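Local coordinates for hypothetical protein (Chromobacterium violaceum, PDB 2O3I) that is of unknown function but pairs the N-terminal and C-terminal domains of the S-Me-THD-like (DUF917) family, at residues 2-10 and 47-56; 227-235 and 247-257. The protein carries 2 engineered substitutions. All coordinates share one frame; numbering follows the deposited sequence.

Contact 1 is a pairing of strands and contact 2 a packing of helices, and helix 225-237 joins them: Phe-3 and Leu-5 of contact 1 pack against Ser-227 and Leu-230, while Leu-232 and Ala-235 of the same helix meet helix 244-255 in contact 2. Each is partly buried, with an apolar interior and a polar margin, and their centres lie about 18 Å apart. Main-chain hydrogen bonds hold residues 2-10 to 47-56; no backbone-to-backbone bond joins 227-235 and 247-257, where side chains pack, the Phe-250 ring partly on the facing backbone, and one lysine reaches both a carboxylate and a carbonyl. Besides this packing, Asp-9 and Arg-234 form a long, weak ion pair between the two.

Contact 1 of 2, residues 2-10 and 47-56; sequences AFELSPSDL and DKVRVVDVDE
Strands 3-5 and 49-52 run antiparallel at 141°, and four backbone bonds tie Phe-3 to Val-51 and Leu-5 to Val-49 as hydrogen-bonded pairs. Val-51 O also accepts from Ala-2 N at 2.8 Å, its donor tilted out of the carbonyl plane, whereas Phe-3 N lies in it. Phe-3, Leu-5, Val-49 and Val-51 share one face of the sheet. The Phe-3 ring has CG set between the backbone N and the carbonyl carbon (chi1 66°), folding it over Val-51; Val-51 CB stands 3.8 Å from the ring centroid, 15° off the normal, a CH-pi contact. Val-51 CG2 also touches Leu-5 CG at 3.7 Å, and Leu-5 CB meets Val-49 CB at 3.8 Å. Helix 225-237 packs on Phe-3 and Leu-5. Glu-4 points to the opposite face, where its carboxylate lies against the aliphatic chain of Lys-48, CE 3.5 Å from OE1; the ammonium NZ is not in contact. Glu-56 OE1 takes a straight bond from Asp-53 N (2.8 Å) and a weak one from Ala-2 N. With Ala-2 and Phe-3 both facing Val-51, the pairing ends in a classic beta bulge at strand 3-5, an edge strand of the mixed sheet within this chain.

Contact 2 of 2, residues 227-235 and 247-257; sequences SRALKLGRA and MLDFLRRELDI
Leu-232 and Ala-235 receive the ring of Phe-250 across two helix segments whose axes approach to 11.3 Å at 133°. The ring is the main bump: with CG anti to the backbone N (chi1 -176°), it extends into a hollow formed by Ala-235 CB, Leu-232 CA and Lys-231 O. Its CE1 and CZ both rest obliquely on the Ala-235 methyl, CE1 3.6 Å from CB, while CE2 lies 3.8 Å from Leu-232 CA. Within its own helix, Glu-254 CB sits over the centre of one ring face. Leu-232 is the answering bump, its CD1 touching the selenomethionine Met-247 at CE (3.8 Å) and the Phe-250 ring at CE2. Leu-255 fills the next hollow, where CD2 meets Arg-228 CB at 4.0 Å and Lys-231 CD at 3.9 Å. Phe-20 touches Leu-232 and Leu-255 and makes a cation-pi contact with Arg-228. At the exposed margin the extended chain of Lys-231 brings NZ to Glu-254 OE2 (2.9 Å), on the anti side and 23° out of the carboxylate plane, and to Glu-254 O (3.0 Å). This doubly bonded ammonium probably fixes the Lys-231 chain along Leu-255 at the rim, while Leu-232 and Phe-250 meet by apolar packing.

Contact 1 of 2, residues 2-10 and 47-56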
loop_
_atom_site.group_PDB
_atom_site.type_symbol
_atom_site.label_atom_id
_atom_site.label_comp_id
_atom_site.label_asym_id
_atom_site.label_seq_id
_atom_site.Cartn_x
_atom_site.Cartn_y
_atom_site.Cartn_z
ATOM N N ALA A 2 -30.545 -1.692 22.565
ATOM C CA ALA A 2 -32.016 -1.910 22.479
ATOM C C ALA A 2 -32.360 -3.396 22.578
ATOM O O ALA A 2 -33.289 -3.770 23.300
ATOM C CB ALA A 2 -32.564 -1.324 21.174
ATOM N N PHE A 3 -31.625 -4.241 21.855
ATOM C CA PHE A 3 -31.877 -5.682 21.903
ATOM C C PHE A 3 -30.580 -6.493 21.846
ATOM O O PHE A 3 -29.489 -5.920 21.773
ATOM C CB PHE A 3 -32.852 -6.105 20.778
ATOM C CG PHE A 3 -32.307 -5.942 19.377
ATOM C CD1 PHE A 3 -31.661 -6.995 18.739
ATOM C CD2 PHE A 3 -32.476 -4.746 18.684
ATOM C CE1 PHE A 3 -31.195 -6.863 17.429
ATOM C CE2 PHE A 3 -32.014 -4.602 17.379
ATOM C CZ PHE A 3 -31.373 -5.665 16.748
ATOM N N GLU A 4 -30.688 -7.819 21.907
ATOM C CA GLU A 4 -29.492 -8.652 21.858
ATOM C C GLU A 4 -29.605 -9.873 20.955
ATOM O O GLU A 4 -30.702 -10.389 20.699
ATOM C CB GLU A 4 -29.065 -9.078 23.276
ATOM C CG GLU A 4 -30.066 -9.905 24.047
ATOM C CD GLU A 4 -29.626 -10.180 25.489
ATOM O OE1 GLU A 4 -30.262 -11.029 26.143
ATOM O OE2 GLU A 4 -28.657 -9.551 25.971
ATOM N N LEU A 5 -28.453 -10.324 20.466
ATOM C CA LEU A 5 -28.391 -11.478 19.579
ATOM C C LEU A 5 -27.765 -12.655 20.298
ATOM O O LEU A 5 -26.904 -12.476 21.152
ATOM C CB LEU A 5 -27.540 -11.160 18.345
ATOM C CG LEU A 5 -27.895 -9.968 17.456
ATOM C CD1 LEU A 5 -26.731 -9.697 16.506
ATOM C CD2 LEU A 5 -29.172 -10.253 16.685
ATOM N N SER A 6 -28.198 -13.856 19.939
ATOM C CA SER A 6 -27.668 -15.084 20.511
ATOM C C SER A 6 -27.061 -15.856 19.337
ATOM O O SER A 6 -27.276 -15.498 18.184
ATOM C CB SER A 6 -28.791 -15.904 21.142
ATOM O OG SER A 6 -29.652 -16.427 20.141
ATOM N N PRO A 7 -26.287 -16.919 19.611
ATOM C CA PRO A 7 -25.706 -17.663 18.490
ATOM C C PRO A 7 -26.748 -18.122 17.463
ATOM O O PRO A 7 -26.533 -18.004 16.260
ATOM C CB PRO A 7 -25.015 -18.830 19.181
ATOM C CG PRO A 7 -24.528 -18.190 20.467
ATOM C CD PRO A 7 -25.738 -17.384 20.899
ATOM N N SER A 8 -27.883 -18.618 17.940
ATOM C CA SER A 8 -28.929 -19.101 17.041
ATOM C C SER A 8 -29.552 -18.000 16.179
ATOM O O SER A 8 -30.255 -18.285 15.214
ATOM C CB SER A 8 -30.016 -19.820 17.837
ATOM O OG SER A 8 -30.703 -18.918 18.675
ATOM N N ASP A 9 -29.286 -16.743 16.518
ATOM C CA ASP A 9 -29.815 -15.627 15.733
ATOM C C ASP A 9 -28.922 -15.293 14.528
ATOM O O ASP A 9 -29.342 -14.580 13.620
ATOM C CB ASP A 9 -29.945 -14.368 16.592
ATOM C CG ASP A 9 -31.007 -14.491 17.660
ATOM O OD1 ASP A 9 -32.019 -15.185 17.418
ATOM O OD2 ASP A 9 -30.833 -13.876 18.736
ATOM N N LEU A 10 -27.696 -15.805 14.521
ATOM C CA LEU A 10 -26.775 -15.509 13.433
ATOM C C LEU A 10 -27.181 -16.118 12.094
ATOM O O LEU A 10 -26.940 -15.525 11.043
ATOM C CB LEU A 10 -25.353 -15.960 13.800
ATOM C CG LEU A 10 -24.755 -15.325 15.061
ATOM C CD1 LEU A 10 -23.347 -15.823 15.252
ATOM C CD2 LEU A 10 -24.766 -13.797 14.940
ATOM N N ASP A 47 -21.958 -14.883 25.196
ATOM C CA ASP A 47 -22.846 -15.562 24.259
ATOM C C ASP A 47 -23.880 -14.607 23.661
ATOM O O ASP A 47 -24.557 -14.933 22.687
ATOM C CB ASP A 47 -23.565 -16.676 25.033
ATOM C CG ASP A 47 -23.875 -17.874 24.182
ATOM O OD1 ASP A 47 -22.987 -18.289 23.404
ATOM O OD2 ASP A 47 -24.997 -18.418 24.303
ATOM N N LYS A 48 -23.998 -13.430 24.260
ATOM C CA LYS A 48 -24.967 -12.431 23.836
ATOM C C LYS A 48 -24.318 -11.214 23.193
ATOM O O LYS A 48 -23.278 -10.735 23.646
ATOM C CB LYS A 48 -25.803 -11.992 25.042
ATOM C CG LYS A 48 -26.604 -13.127 25.684
ATOM C CD LYS A 48 -27.249 -12.698 27.002
ATOM C CE LYS A 48 -28.323 -13.688 27.451
ATOM N NZ LYS A 48 -27.825 -15.095 27.479
ATOM N N VAL A 49 -24.947 -10.719 22.134
ATOM C CA VAL A 49 -24.448 -9.560 21.414
ATOM C C VAL A 49 -25.407 -8.389 21.581
ATOM O O VAL A 49 -26.552 -8.432 21.130
ATOM C CB VAL A 49 -24.280 -9.871 19.908
ATOM C CG1 VAL A 49 -23.848 -8.626 19.163
ATOM C CG2 VAL A 49 -23.254 -10.983 19.714
ATOM N N ARG A 50 -24.928 -7.344 22.241
ATOM C CA ARG A 50 -25.728 -6.155 22.466
ATOM C C ARG A 50 -25.804 -5.330 21.181
ATOM O O ARG A 50 -24.774 -5.019 20.576
ATOM C CB ARG A 50 -25.104 -5.334 23.596
ATOM C CG ARG A 50 -25.992 -4.251 24.188
ATOM C CD ARG A 50 -25.721 -4.129 25.694
ATOM N NE ARG A 50 -24.290 -4.202 26.006
ATOM C CZ ARG A 50 -23.407 -3.239 25.750
ATOM N NH1 ARG A 50 -23.802 -2.105 25.176
ATOM N NH2 ARG A 50 -22.123 -3.412 26.052
ATOM N N VAL A 51 -27.027 -5.006 20.761
ATOM C CA VAL A 51 -27.250 -4.200 19.563
ATOM C C VAL A 51 -27.989 -2.935 19.976
ATOM O O VAL A 51 -29.039 -3.013 20.605
ATOM C CB VAL A 51 -28.124 -4.931 18.527
ATOM C CG1 VAL A 51 -28.196 -4.101 17.245
ATOM C CG2 VAL A 51 -27.575 -6.330 18.265
ATOM N N VAL A 52 -27.448 -1.776 19.615
ATOM C CA VAL A 52 -28.057 -0.498 19.976
ATOM C C VAL A 52 -28.441 0.350 18.759
ATOM O O VAL A 52 -27.875 0.191 17.670
ATOM C CB VAL A 52 -27.093 0.338 20.863
ATOM C CG1 VAL A 52 -26.748 -0.429 22.135
ATOM C CG2 VAL A 52 -25.820 0.659 20.092
ATOM N N ASP A 53 -29.411 1.244 18.942
ATOM C CA ASP A 53 -29.824 2.128 17.860
ATOM C C ASP A 53 -28.858 3.302 17.838
ATOM O O ASP A 53 -28.186 3.585 18.831
ATOM C CB ASP A 53 -31.250 2.633 18.066
ATOM C CG ASP A 53 -32.275 1.510 18.029
ATOM O OD1 ASP A 53 -32.701 1.059 19.118
ATOM O OD2 ASP A 53 -32.643 1.070 16.910
ATOM N N VAL A 54 -28.781 3.974 16.698
ATOM C CA VAL A 54 -27.879 5.102 16.548
ATOM C C VAL A 54 -28.002 6.119 17.684
ATOM O O VAL A 54 -26.991 6.574 18.215
ATOM C CB VAL A 54 -28.107 5.813 15.190
ATOM C CG1 VAL A 54 -27.187 7.020 15.064
ATOM C CG2 VAL A 54 -27.861 4.833 14.039
ATOM N N ASP A 55 -29.232 6.462 18.064
ATOM C CA ASP A 55 -29.460 7.446 19.128
ATOM C C ASP A 55 -29.102 6.943 20.527
ATOM O O ASP A 55 -29.131 7.709 21.495
ATOM C CB ASP A 55 -30.921 7.923 19.124
ATOM C CG ASP A 55 -31.302 8.663 17.846
ATOM O OD1 ASP A 55 -30.542 9.554 17.411
ATOM O OD2 ASP A 55 -32.375 8.359 17.279
ATOM N N GLU A 56 -28.771 5.662 20.637
ATOM C CA GLU A 56 -28.395 5.079 21.920
ATOM C C GLU A 56 -26.878 4.971 22.031
ATOM O O GLU A 56 -26.331 4.885 23.133
ATOM C CB GLU A 56 -29.018 3.691 22.078
ATOM C CG GLU A 56 -30.530 3.700 22.079
ATOM C CD GLU A 56 -31.125 2.316 22.228
ATOM O OE1 GLU A 56 -30.790 1.431 21.409
ATOM O OE2 GLU A 56 -31.934 2.114 23.159
#

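Contact 2 of 2, residues 227-235 and 247-257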
loop_
_atom_site.group_PDB
_atom_site.type_symbol
_atom_site.label_atom_id
_atom_site.label_comp_id
_atom_site.label_asym_id
_atom_site.label_seq_id
_atom_site.Cartn_x
_atom_site.Cartn_y
_atom_site.Cartn_z
ATOM N N SER A 227 -31.698 -5.222 12.312
ATOM C CA SER A 227 -32.945 -5.828 12.766
ATOM C C SER A 227 -33.873 -6.284 11.627
ATOM O O SER A 227 -34.487 -7.353 11.707
ATOM C CB SER A 227 -33.681 -4.880 13.719
ATOM O OG SER A 227 -33.730 -3.563 13.215
ATOM N N ARG A 228 -33.978 -5.496 10.562
ATOM C CA ARG A 228 -34.833 -5.913 9.459
ATOM C C ARG A 228 -34.216 -7.147 8.781
ATOM O O ARG A 228 -34.927 -8.006 8.272
ATOM C CB ARG A 228 -35.020 -4.782 8.444
ATOM C CG ARG A 228 -33.787 -4.459 7.668
ATOM C CD ARG A 228 -34.109 -3.781 6.349
ATOM N NE ARG A 228 -32.922 -3.839 5.507
ATOM C CZ ARG A 228 -32.657 -3.007 4.512
ATOM N NH1 ARG A 228 -33.503 -2.036 4.212
ATOM N NH2 ARG A 228 -31.523 -3.140 3.838
ATOM N N ALA A 229 -32.892 -7.238 8.779
ATOM C CA ALA A 229 -32.233 -8.397 8.186
ATOM C C ALA A 229 -32.594 -9.633 9.005
ATOM O O ALA A 229 -32.820 -10.708 8.449
ATOM C CB ALA A 229 -30.723 -8.206 8.171
ATOM N N LEU A 230 -32.646 -9.469 10.326
ATOM C CA LEU A 230 -32.982 -10.558 11.235
ATOM C C LEU A 230 -34.448 -10.985 11.113
ATOM O O LEU A 230 -34.763 -12.177 11.149
ATOM C CB LEU A 230 -32.684 -10.146 12.683
ATOM C CG LEU A 230 -33.061 -11.158 13.773
ATOM C CD1 LEU A 230 -32.232 -12.440 13.619
ATOM C CD2 LEU A 230 -32.843 -10.526 15.149
ATOM N N LYS A 231 -35.346 -10.017 10.969
ATOM C CA LYS A 231 -36.762 -10.337 10.851
ATOM C C LYS A 231 -37.045 -11.115 9.568
ATOM O O LYS A 231 -37.825 -12.076 9.576
ATOM C CB LYS A 231 -37.603 -9.058 10.894
ATOM C CG LYS A 231 -39.104 -9.317 10.854
ATOM C CD LYS A 231 -39.908 -8.053 11.113
ATOM C CE LYS A 231 -41.399 -8.323 10.995
ATOM N NZ LYS A 231 -42.179 -7.055 11.107
ATOM N N LEU A 232 -36.413 -10.714 8.467
ATOM C CA LEU A 232 -36.617 -11.413 7.199
ATOM C C LEU A 232 -36.018 -12.816 7.270
ATOM O O LEU A 232 -36.620 -13.797 6.803
ATOM C CB LEU A 232 -35.977 -10.638 6.043
ATOM C CG LEU A 232 -35.815 -11.396 4.718
ATOM C CD1 LEU A 232 -37.177 -11.827 4.200
ATOM C CD2 LEU A 232 -35.113 -10.513 3.693
ATOM N N GLY A 233 -34.826 -12.896 7.854
ATOM C CA GLY A 233 -34.140 -14.166 7.986
ATOM C C GLY A 233 -34.955 -15.177 8.767
ATOM O O GLY A 233 -35.019 -16.350 8.403
ATOM N N ARG A 234 -35.571 -14.724 9.852
ATOM C CA ARG A 234 -36.395 -15.598 10.668
ATOM C C ARG A 234 -37.546 -16.159 9.837
ATOM O O ARG A 234 -37.856 -17.345 9.922
ATOM C CB ARG A 234 -36.933 -14.832 11.884
ATOM C CG ARG A 234 -35.911 -14.700 13.009
ATOM C CD ARG A 234 -36.393 -13.789 14.133
ATOM N NE ARG A 234 -35.464 -13.828 15.262
ATOM C CZ ARG A 234 -35.556 -13.061 16.344
ATOM N NH1 ARG A 234 -36.538 -12.178 16.459
ATOM N NH2 ARG A 234 -34.668 -13.188 17.319
ATOM N N ALA A 235 -38.167 -15.309 9.028
ATOM C CA ALA A 235 -39.278 -15.750 8.195
ATOM C C ALA A 235 -38.790 -16.749 7.140
ATOM O O ALA A 235 -39.501 -17.685 6.783
ATOM C CB ALA A 235 -39.933 -14.550 7.527
HETATM N N MSE A 247 -42.429 -13.349 -1.137
HETATM C CA MSE A 247 -41.340 -12.481 -0.689
HETATM C C MSE A 247 -41.782 -11.030 -0.783
HETATM O O MSE A 247 -41.598 -10.252 0.158
HETATM C CB MSE A 247 -40.081 -12.715 -1.536
HETATM C CG MSE A 247 -38.957 -11.709 -1.300
HETATM SE SE MSE A 247 -38.404 -11.540 0.564
HETATM C CE MSE A 247 -36.835 -12.669 0.508
ATOM N N LEU A 248 -42.377 -10.673 -1.918
ATOM C CA LEU A 248 -42.860 -9.314 -2.124
ATOM C C LEU A 248 -43.959 -8.984 -1.111
ATOM O O LEU A 248 -44.014 -7.871 -0.584
ATOM C CB LEU A 248 -43.398 -9.144 -3.546
ATOM C CG LEU A 248 -42.367 -9.279 -4.668
ATOM C CD1 LEU A 248 -43.093 -9.264 -6.001
ATOM C CD2 LEU A 248 -41.347 -8.145 -4.596
ATOM N N ASP A 249 -44.831 -9.949 -0.841
ATOM C CA ASP A 249 -45.892 -9.724 0.127
ATOM C C ASP A 249 -45.270 -9.414 1.492
ATOM O O ASP A 249 -45.609 -8.408 2.114
ATOM C CB ASP A 249 -46.812 -10.952 0.221
ATOM C CG ASP A 249 -47.736 -11.093 -0.990
ATOM O OD1 ASP A 249 -47.654 -10.250 -1.909
ATOM O OD2 ASP A 249 -48.547 -12.048 -1.028
ATOM N N PHE A 250 -44.344 -10.264 1.932
ATOM C CA PHE A 250 -43.674 -10.094 3.226
ATOM C C PHE A 250 -42.981 -8.743 3.329
ATOM O O PHE A 250 -43.123 -8.026 4.327
ATOM C CB PHE A 250 -42.631 -11.201 3.450
ATOM C CG PHE A 250 -41.962 -11.146 4.806
ATOM C CD1 PHE A 250 -42.563 -11.724 5.921
ATOM C CD2 PHE A 250 -40.746 -10.487 4.973
ATOM C CE1 PHE A 250 -41.964 -11.644 7.176
ATOM C CE2 PHE A 250 -40.147 -10.402 6.223
ATOM C CZ PHE A 250 -40.756 -10.981 7.327
ATOM N N LEU A 251 -42.216 -8.409 2.297
ATOM C CA LEU A 251 -41.489 -7.151 2.263
ATOM C C LEU A 251 -42.416 -5.962 2.444
ATOM O O LEU A 251 -42.120 -5.041 3.202
ATOM C CB LEU A 251 -40.742 -7.006 0.937
ATOM C CG LEU A 251 -39.554 -7.941 0.672
ATOM C CD1 LEU A 251 -39.149 -7.831 -0.798
ATOM C CD2 LEU A 251 -38.385 -7.583 1.575
ATOM N N ARG A 252 -43.544 -5.995 1.743
ATOM C CA ARG A 252 -44.504 -4.907 1.798
ATOM C C ARG A 252 -45.242 -4.819 3.129
ATOM O O ARG A 252 -45.269 -3.761 3.761
ATOM C CB ARG A 252 -45.510 -5.053 0.656
ATOM C CG ARG A 252 -46.469 -3.887 0.525
ATOM C CD ARG A 252 -47.489 -4.130 -0.575
ATOM N NE ARG A 252 -48.323 -5.303 -0.307
ATOM C CZ ARG A 252 -48.105 -6.522 -0.795
ATOM N NH1 ARG A 252 -47.069 -6.755 -1.595
ATOM N NH2 ARG A 252 -48.928 -7.516 -0.474
ATOM N N ARG A 253 -45.823 -5.939 3.552
ATOM C CA ARG A 253 -46.596 -6.005 4.792
ATOM C C ARG A 253 -45.788 -6.018 6.093
ATOM O O ARG A 253 -46.192 -5.402 7.076
ATOM C CB ARG A 253 -47.502 -7.240 4.759
ATOM C CG ARG A 253 -48.430 -7.290 3.554
ATOM C CD ARG A 253 -49.178 -8.616 3.478
ATOM N NE ARG A 253 -49.970 -8.722 2.254
ATOM C CZ ARG A 253 -50.521 -9.849 1.811
ATOM N NH1 ARG A 253 -50.373 -10.980 2.491
ATOM N NH2 ARG A 253 -51.212 -9.848 0.678
ATOM N N GLU A 254 -44.656 -6.714 6.104
ATOM C CA GLU A 254 -43.845 -6.805 7.312
ATOM C C GLU A 254 -42.679 -5.826 7.447
ATOM O O GLU A 254 -42.294 -5.486 8.563
ATOM C CB GLU A 254 -43.319 -8.232 7.473
ATOM C CG GLU A 254 -44.403 -9.254 7.736
ATOM C CD GLU A 254 -45.054 -9.079 9.094
ATOM O OE1 GLU A 254 -46.033 -9.801 9.378
ATOM O OE2 GLU A 254 -44.589 -8.227 9.880
ATOM N N LEU A 255 -42.105 -5.380 6.334
ATOM C CA LEU A 255 -40.985 -4.446 6.403
ATOM C C LEU A 255 -41.272 -3.128 5.684
ATOM O O LEU A 255 -40.413 -2.252 5.606
ATOM C CB LEU A 255 -39.719 -5.100 5.831
ATOM C CG LEU A 255 -39.267 -6.368 6.561
ATOM C CD1 LEU A 255 -38.174 -7.063 5.764
ATOM C CD2 LEU A 255 -38.789 -6.024 7.959
ATOM N N ASP A 256 -42.488 -2.988 5.163
ATOM C CA ASP A 256 -42.884 -1.771 4.468
ATOM C C ASP A 256 -41.907 -1.432 3.336
ATOM O O ASP A 256 -41.440 -0.297 3.211
ATOM C CB ASP A 256 -42.971 -0.621 5.483
ATOM C CG ASP A 256 -43.586 0.638 4.899
ATOM O OD1 ASP A 256 -44.643 0.538 4.238
ATOM O OD2 ASP A 256 -43.020 1.732 5.112
ATOM N N ILE A 257 -41.596 -2.435 2.522
ATOM C CA ILE A 257 -40.694 -2.273 1.387
ATOM C C ILE A 257 -41.422 -2.722 0.129
ATOM O O ILE A 257 -41.884 -3.859 0.037
ATOM C CB ILE A 257 -39.405 -3.124 1.553
ATOM C CG1 ILE A 257 -38.549 -2.554 2.686
ATOM C CG2 ILE A 257 -38.605 -3.135 0.256
ATOM C CD1 ILE A 257 -37.319 -3.388 3.023
#